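Local coordinates for dihydroxyacetone kinase (Citrobacter freundii, PDB 1UN8), which phosphorylates dihydroxyacetone with ATP and a divalent metal ion to give dihydroxyacetone phosphate in glycerol fermentation, working as a homodimer, at residues Asn131-Ile136 / Tyr170-Val175; Ala400-Leu403 / Gln407-Leu410; Gly473-Ile478 / Leu511-Asn516. One frame throughout, in Å; residues are numbered along the deposited sequence.

Contact 1. Residues Asn131-Ile136 / Tyr170-Val175; sequences NVEMLI and YNLATV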
# COMPACT_ATOMS: atom_id res chain seq x y z
N ASN A 131 -27.11 9.03 -26.20
CA ASN A 131 -26.40 10.30 -26.23
C ASN A 131 -25.09 10.07 -25.49
O ASN A 131 -25.09 9.74 -24.30
CB ASN A 131 -27.20 11.40 -25.53
CG ASN A 131 -28.36 11.88 -26.37
OD1 ASN A 131 -28.83 13.00 -26.19
ND2 ASN A 131 -28.82 11.04 -27.29
N VAL A 132 -23.98 10.23 -26.19
CA VAL A 132 -22.67 9.99 -25.60
C VAL A 132 -21.67 11.12 -25.79
O VAL A 132 -21.64 11.79 -26.82
CB VAL A 132 -22.04 8.72 -26.20
CG1 VAL A 132 -20.84 8.30 -25.36
CG2 VAL A 132 -23.08 7.61 -26.27
N GLU A 133 -20.85 11.32 -24.76
CA GLU A 133 -19.79 12.31 -24.80
C GLU A 133 -18.53 11.66 -24.22
O GLU A 133 -18.61 10.79 -23.34
CB GLU A 133 -20.17 13.54 -23.98
CG GLU A 133 -21.24 14.44 -24.61
CD GLU A 133 -20.93 14.85 -26.04
OE1 GLU A 133 -19.74 15.00 -26.39
OE2 GLU A 133 -21.88 15.03 -26.83
N MET A 134 -17.37 12.05 -24.73
CA MET A 134 -16.12 11.48 -24.25
C MET A 134 -15.12 12.55 -23.83
O MET A 134 -14.88 13.51 -24.57
CB MET A 134 -15.49 10.60 -25.32
CG MET A 134 -14.23 9.93 -24.85
SD MET A 134 -13.69 8.61 -25.97
CE MET A 134 -12.08 9.25 -26.35
N LEU A 135 -14.55 12.40 -22.64
CA LEU A 135 -13.56 13.35 -22.14
C LEU A 135 -12.24 12.62 -21.92
O LEU A 135 -12.13 11.79 -21.01
CB LEU A 135 -14.01 13.99 -20.83
CG LEU A 135 -12.93 14.84 -20.15
CD1 LEU A 135 -12.60 16.00 -21.07
CD2 LEU A 135 -13.39 15.35 -18.79
N ILE A 136 -11.25 12.93 -22.75
CA ILE A 136 -9.93 12.31 -22.61
C ILE A 136 -9.14 13.12 -21.57
O ILE A 136 -8.97 14.34 -21.71
CB ILE A 136 -9.12 12.33 -23.94
CG1 ILE A 136 -9.89 11.65 -25.08
CG2 ILE A 136 -7.81 11.59 -23.75
CD1 ILE A 136 -11.03 12.46 -25.58
N TYR A 170 -27.97 17.19 -13.40
CA TYR A 170 -27.61 18.13 -14.46
C TYR A 170 -27.52 17.37 -15.78
O TYR A 170 -27.35 16.16 -15.79
CB TYR A 170 -26.28 18.80 -14.16
CG TYR A 170 -26.33 19.79 -13.01
CD1 TYR A 170 -26.30 19.35 -11.69
CD2 TYR A 170 -26.37 21.17 -13.26
CE1 TYR A 170 -26.30 20.26 -10.63
CE2 TYR A 170 -26.37 22.09 -12.21
CZ TYR A 170 -26.33 21.64 -10.89
OH TYR A 170 -26.30 22.55 -9.85
N ASN A 171 -27.65 18.08 -16.89
CA ASN A 171 -27.62 17.41 -18.19
C ASN A 171 -26.21 17.04 -18.68
O ASN A 171 -25.21 17.60 -18.23
CB ASN A 171 -28.32 18.27 -19.26
CG ASN A 171 -27.65 19.63 -19.45
OD1 ASN A 171 -26.47 19.71 -19.78
ND2 ASN A 171 -28.41 20.70 -19.25
N LEU A 172 -26.17 16.09 -19.61
CA LEU A 172 -24.92 15.62 -20.18
C LEU A 172 -23.97 16.76 -20.52
O LEU A 172 -22.81 16.76 -20.12
CB LEU A 172 -25.21 14.81 -21.45
CG LEU A 172 -24.01 14.22 -22.19
CD1 LEU A 172 -23.11 13.48 -21.21
CD2 LEU A 172 -24.51 13.27 -23.28
N ALA A 173 -24.48 17.73 -21.26
CA ALA A 173 -23.68 18.87 -21.67
C ALA A 173 -23.00 19.54 -20.48
O ALA A 173 -21.84 19.95 -20.57
CB ALA A 173 -24.55 19.88 -22.41
N THR A 174 -23.73 19.65 -19.38
CA THR A 174 -23.20 20.28 -18.18
C THR A 174 -22.15 19.39 -17.51
O THR A 174 -21.11 19.87 -17.04
CB THR A 174 -24.34 20.60 -17.19
OG1 THR A 174 -25.28 21.46 -17.83
CG2 THR A 174 -23.80 21.30 -15.93
N VAL A 175 -22.43 18.10 -17.46
CA VAL A 175 -21.51 17.16 -16.87
C VAL A 175 -20.18 17.30 -17.61
O VAL A 175 -19.13 17.54 -17.00
CB VAL A 175 -22.03 15.71 -17.01
CG1 VAL A 175 -21.04 14.74 -16.39
CG2 VAL A 175 -23.39 15.59 -16.33
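Glu-133, on strand 132-137, faces Leu-172 in the first turn of helix 172-184, and their CA atoms mark the nearest backbone approach at 7.7 Å. The contact sets a helix against an edge strand of the alpha/beta sheet in the DhaK domain: the strand is outermost within the chain and hydrogen-bonds through its backbone to the parallel strand 104-109. Side chains alternate along it. Glu-133 points at the helix start, whereas Val-132 turns to the other face of the sheet, onto Ala-122 and Ala-125 of helix 112-127.

No hydrogen bond joins the segments; Leu-172 makes the contact by van der Waals packing. Its CG stands anti to the backbone N (chi1 -179°), which carries the isobutyl fork out to the strand. The fork lies aslant against the aliphatic stem of Glu-133: CG of Leu-172 lies 3.7 Å from CG of Glu-133, while its CD1 branch also meets CB of that residue. The other branch, CD2, reaches on to the carbonyl O of Asn-131 at 3.7 Å. Glu-133 bends at chi2 (-52°); its CB and CG pack on the leucine, and OE1 makes a long, weak ion pair with Arg-126. Leu-172 also touches Val-51.

The helix start is held from within its own segment. Asn-171 is the N-cap, and its OD1 accepts from Thr-174 N at 2.8 Å. The Thr-174 hydroxyl also donates to OD1, over the same face of the amide, with OG1 2.9 Å from OD1 and well above the carbonyl plane.

Contact 2. Residues Ala400-Leu403 / Gln407-Leu410; sequences ASLL and QLPL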
# COMPACT_ATOMS: atom_id res chain seq x y z
N ALA A 400 30.66 -0.21 43.39
CA ALA A 400 31.82 -0.27 44.27
C ALA A 400 32.34 1.15 44.46
O ALA A 400 32.66 1.57 45.58
CB ALA A 400 32.91 -1.13 43.65
N SER A 401 32.42 1.88 43.35
CA SER A 401 32.88 3.26 43.37
C SER A 401 32.00 4.03 44.35
O SER A 401 32.49 4.58 45.33
CB SER A 401 32.77 3.86 41.97
OG SER A 401 33.22 5.20 41.97
N LEU A 402 30.70 4.06 44.08
CA LEU A 402 29.77 4.76 44.95
C LEU A 402 30.01 4.34 46.40
O LEU A 402 29.99 5.17 47.30
CB LEU A 402 28.33 4.45 44.56
CG LEU A 402 27.89 5.14 43.26
CD1 LEU A 402 26.53 4.62 42.81
CD2 LEU A 402 27.85 6.64 43.50
N LEU A 403 30.23 3.05 46.62
CA LEU A 403 30.49 2.57 47.97
C LEU A 403 31.75 3.22 48.51
O LEU A 403 31.75 3.79 49.61
CB LEU A 403 30.68 1.06 47.98
CG LEU A 403 31.11 0.51 49.36
CD1 LEU A 403 29.92 0.57 50.31
CD2 LEU A 403 31.63 -0.93 49.23
N GLN A 407 29.04 7.20 49.09
CA GLN A 407 27.86 7.76 48.45
C GLN A 407 26.59 6.90 48.50
O GLN A 407 25.54 7.32 48.01
CB GLN A 407 28.19 8.08 46.98
CG GLN A 407 29.14 9.24 46.80
CD GLN A 407 28.55 10.54 47.33
OE1 GLN A 407 27.56 11.04 46.80
NE2 GLN A 407 29.15 11.07 48.39
N LEU A 408 26.68 5.71 49.08
CA LEU A 408 25.53 4.81 49.14
C LEU A 408 24.66 4.95 50.38
O LEU A 408 25.16 5.13 51.49
CB LEU A 408 25.99 3.36 49.02
CG LEU A 408 26.74 2.94 47.76
CD1 LEU A 408 27.08 1.46 47.86
CD2 LEU A 408 25.88 3.22 46.54
N PRO A 409 23.34 4.85 50.21
CA PRO A 409 22.39 4.94 51.33
C PRO A 409 22.36 3.59 52.03
O PRO A 409 21.30 3.00 52.23
CB PRO A 409 21.07 5.25 50.63
CG PRO A 409 21.20 4.43 49.37
CD PRO A 409 22.62 4.73 48.93
N LEU A 410 23.55 3.11 52.38
CA LEU A 410 23.73 1.81 53.03
C LEU A 410 22.77 1.46 54.17
O LEU A 410 22.52 0.28 54.43
CB LEU A 410 25.16 1.70 53.56
CG LEU A 410 26.30 1.79 52.55
CD1 LEU A 410 27.64 1.89 53.28
CD2 LEU A 410 26.27 0.57 51.64
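Leu-408 sets its forked end against two successive residues of a helix, Leu-402 and Leu-403, as the chain leaves helix 388-404 and turns back toward helix 413-427. This is a helix-to-helix connection in the eight-helix alpha barrel of the DhaL domain. The Leu-408 side chain points at the helix end, its CG beside the backbone N (chi1 -60°), and its two methyls divide the work. CD2 meets CB of Leu-402 at 3.4 Å, with the two side chains crossing at about a right angle; CD1 rests against CA and CB of Leu-403, each 3.6 Å away, in a more slanting approach.

Leu-403 starts out away from the loop, but its end comes back: CD1 touches CD2 of Leu-410 at 3.9 Å, again nearly perpendicular. Leu-410 thereby links the helix end to Val-358 and Ala-359 of helix 356-371, while Leu-408 also packs on Leu-419 of helix 413-427. Leucines of one short loop thus touch three helices. The side chain of Leu-408 is about 7 Å from the phospholipid bound in the barrel.

Between the loop residues, Pro-409 is the centre of an inverse gamma turn, closed by Leu-410 N on Leu-408 O. Gln-407 lays its CB beside CD2 of Leu-402, while its bent chain leads away and its amide NE2 donates to the carbonyl of Arg-405. The backbone gives the sole hydrogen bond across the contact: Gln-407 N donates to Leu-402 O at 2.9 Å (158° at the hydrogen), meeting the carbonyl nearly head-on.

Contact 3. Residues Gly473-Ile478 / Leu511-Asn516; sequences GDRTMI and LSSKAN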
# COMPACT_ATOMS: atom_id res chain seq x y z
N GLY A 473 16.24 -23.54 33.30
CA GLY A 473 16.60 -24.49 32.27
C GLY A 473 16.96 -23.82 30.96
O GLY A 473 17.47 -24.48 30.06
N ASP A 474 16.72 -22.51 30.84
CA ASP A 474 17.04 -21.81 29.59
C ASP A 474 18.49 -21.33 29.54
O ASP A 474 18.90 -20.64 28.61
CB ASP A 474 16.08 -20.63 29.36
CG ASP A 474 14.64 -21.08 29.09
OD1 ASP A 474 14.44 -22.19 28.55
OD2 ASP A 474 13.69 -20.32 29.41
N ARG A 475 19.26 -21.68 30.55
CA ARG A 475 20.67 -21.34 30.59
C ARG A 475 21.05 -19.88 30.85
O ARG A 475 21.94 -19.33 30.19
CB ARG A 475 21.36 -21.83 29.30
CG ARG A 475 21.12 -23.31 29.01
CD ARG A 475 22.08 -23.86 27.95
NE ARG A 475 23.47 -23.78 28.39
CZ ARG A 475 24.31 -22.79 28.09
NH1 ARG A 475 23.89 -21.79 27.33
NH2 ARG A 475 25.55 -22.78 28.56
N THR A 476 20.39 -19.25 31.81
CA THR A 476 20.72 -17.88 32.18
C THR A 476 20.95 -17.86 33.68
O THR A 476 20.71 -18.86 34.36
CB THR A 476 19.58 -16.90 31.85
OG1 THR A 476 18.56 -17.00 32.85
CG2 THR A 476 19.00 -17.20 30.48
N MET A 477 21.40 -16.72 34.20
CA MET A 477 21.65 -16.61 35.63
C MET A 477 20.47 -17.13 36.47
O MET A 477 20.65 -17.54 37.61
CB MET A 477 21.95 -15.16 35.98
CG MET A 477 20.80 -14.23 35.76
SD MET A 477 21.36 -12.55 36.07
CE MET A 477 21.20 -12.48 37.84
N ILE A 478 19.28 -17.12 35.89
CA ILE A 478 18.10 -17.60 36.59
C ILE A 478 18.31 -19.01 37.12
O ILE A 478 17.89 -19.34 38.23
CB ILE A 478 16.86 -17.61 35.65
CG1 ILE A 478 16.62 -16.20 35.09
CG2 ILE A 478 15.63 -18.11 36.40
CD1 ILE A 478 16.33 -15.16 36.13
N LEU A 511 25.34 -28.84 31.10
CA LEU A 511 24.80 -29.99 30.41
C LEU A 511 24.01 -29.60 29.17
O LEU A 511 24.33 -30.02 28.06
CB LEU A 511 23.93 -30.81 31.36
CG LEU A 511 24.67 -31.40 32.57
CD1 LEU A 511 23.70 -32.23 33.39
CD2 LEU A 511 25.83 -32.26 32.12
N SER A 512 22.97 -28.79 29.36
CA SER A 512 22.12 -28.37 28.25
C SER A 512 22.77 -27.44 27.24
O SER A 512 22.10 -26.87 26.38
CB SER A 512 20.85 -27.71 28.81
OG SER A 512 21.16 -26.80 29.85
N SER A 513 24.09 -27.29 27.33
CA SER A 513 24.81 -26.43 26.39
C SER A 513 24.85 -27.03 25.00
O SER A 513 25.49 -28.06 24.78
CB SER A 513 26.24 -26.19 26.87
OG SER A 513 26.98 -25.46 25.90
N LYS A 514 24.16 -26.38 24.06
CA LYS A 514 24.13 -26.85 22.67
C LYS A 514 25.51 -26.72 22.03
O LYS A 514 26.07 -27.69 21.52
CB LYS A 514 23.11 -26.06 21.85
CG LYS A 514 21.67 -26.16 22.34
CD LYS A 514 20.71 -25.49 21.35
CE LYS A 514 21.06 -24.02 21.12
NZ LYS A 514 20.19 -23.39 20.09
N ALA A 515 26.04 -25.50 22.05
CA ALA A 515 27.35 -25.23 21.47
C ALA A 515 28.38 -26.22 22.00
O ALA A 515 28.75 -26.17 23.18
CB ALA A 515 27.78 -23.80 21.80
N ASN A 516 28.82 -27.13 21.13
CA ASN A 516 29.79 -28.16 21.49
C ASN A 516 30.02 -29.08 20.28
O ASN A 516 30.52 -30.20 20.42
CB ASN A 516 29.28 -28.97 22.69
CG ASN A 516 30.37 -29.83 23.33
OD1 ASN A 516 31.44 -29.32 23.71
ND2 ASN A 516 30.10 -31.12 23.47
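Arg-475 carries the contact, laying its side chain along the backbone of Ser-512 and Ser-513. The close-packed part is at the aliphatic stem and the inner guanidinium. Ser-512, though solvent-exposed, gives the closest approach, its carbonyl O lying 3.4 Å from CD of Arg-475. Its OG is 3.6 Å from CG of the arginine. The CA of Ser-513 sits over one face of the guanidinium, 3.6 Å from NE of Arg-475. A bend at chi3 (62°) turns the planar group onto the serine backbone. No hydrogen bond crosses between the segments; NE donates instead to the carbonyl of Thr-509, and NH2 weakly to that of Asn-531.

The outer side is looser. NH2 of Arg-475 comes only within 3.9 Å of CB of Ser-513, and Gly-473 merely skirts the contact. Asp-474 turns away and forms a salt bridge with Lys-147 of the second subunit.

The neighbouring residues Thr-476 and Met-477 bind ATP, and the Arg-475 side chain is about 4 Å from that of Asp-533, another ATP-binding residue. The contact therefore joins two loops at the edge of the nucleotide site of the DhaL alpha-helical barrel.

In the fold
Contact 1 belongs to the DhaK domain, whereas contacts 2 and 3 share the DhaL domain on the opposite side of the chain's centre; the centres of contacts 1 and 2 are 86 Å apart. Contacts 1 and 2 are partly buried and rest on leucine, one joining helix to sheet edge, the other a helix end to the loop that follows it. Contact 3 is a surface meeting of two loops, polar in its residues and led by an arginine. Only contact 2 has a hydrogen bond across its segments. Within the helical barrel, contacts 2 and 3 do not touch: one comes within about 7 Å of the lipid through the Leu-408 side chain, the other borders the ATP site.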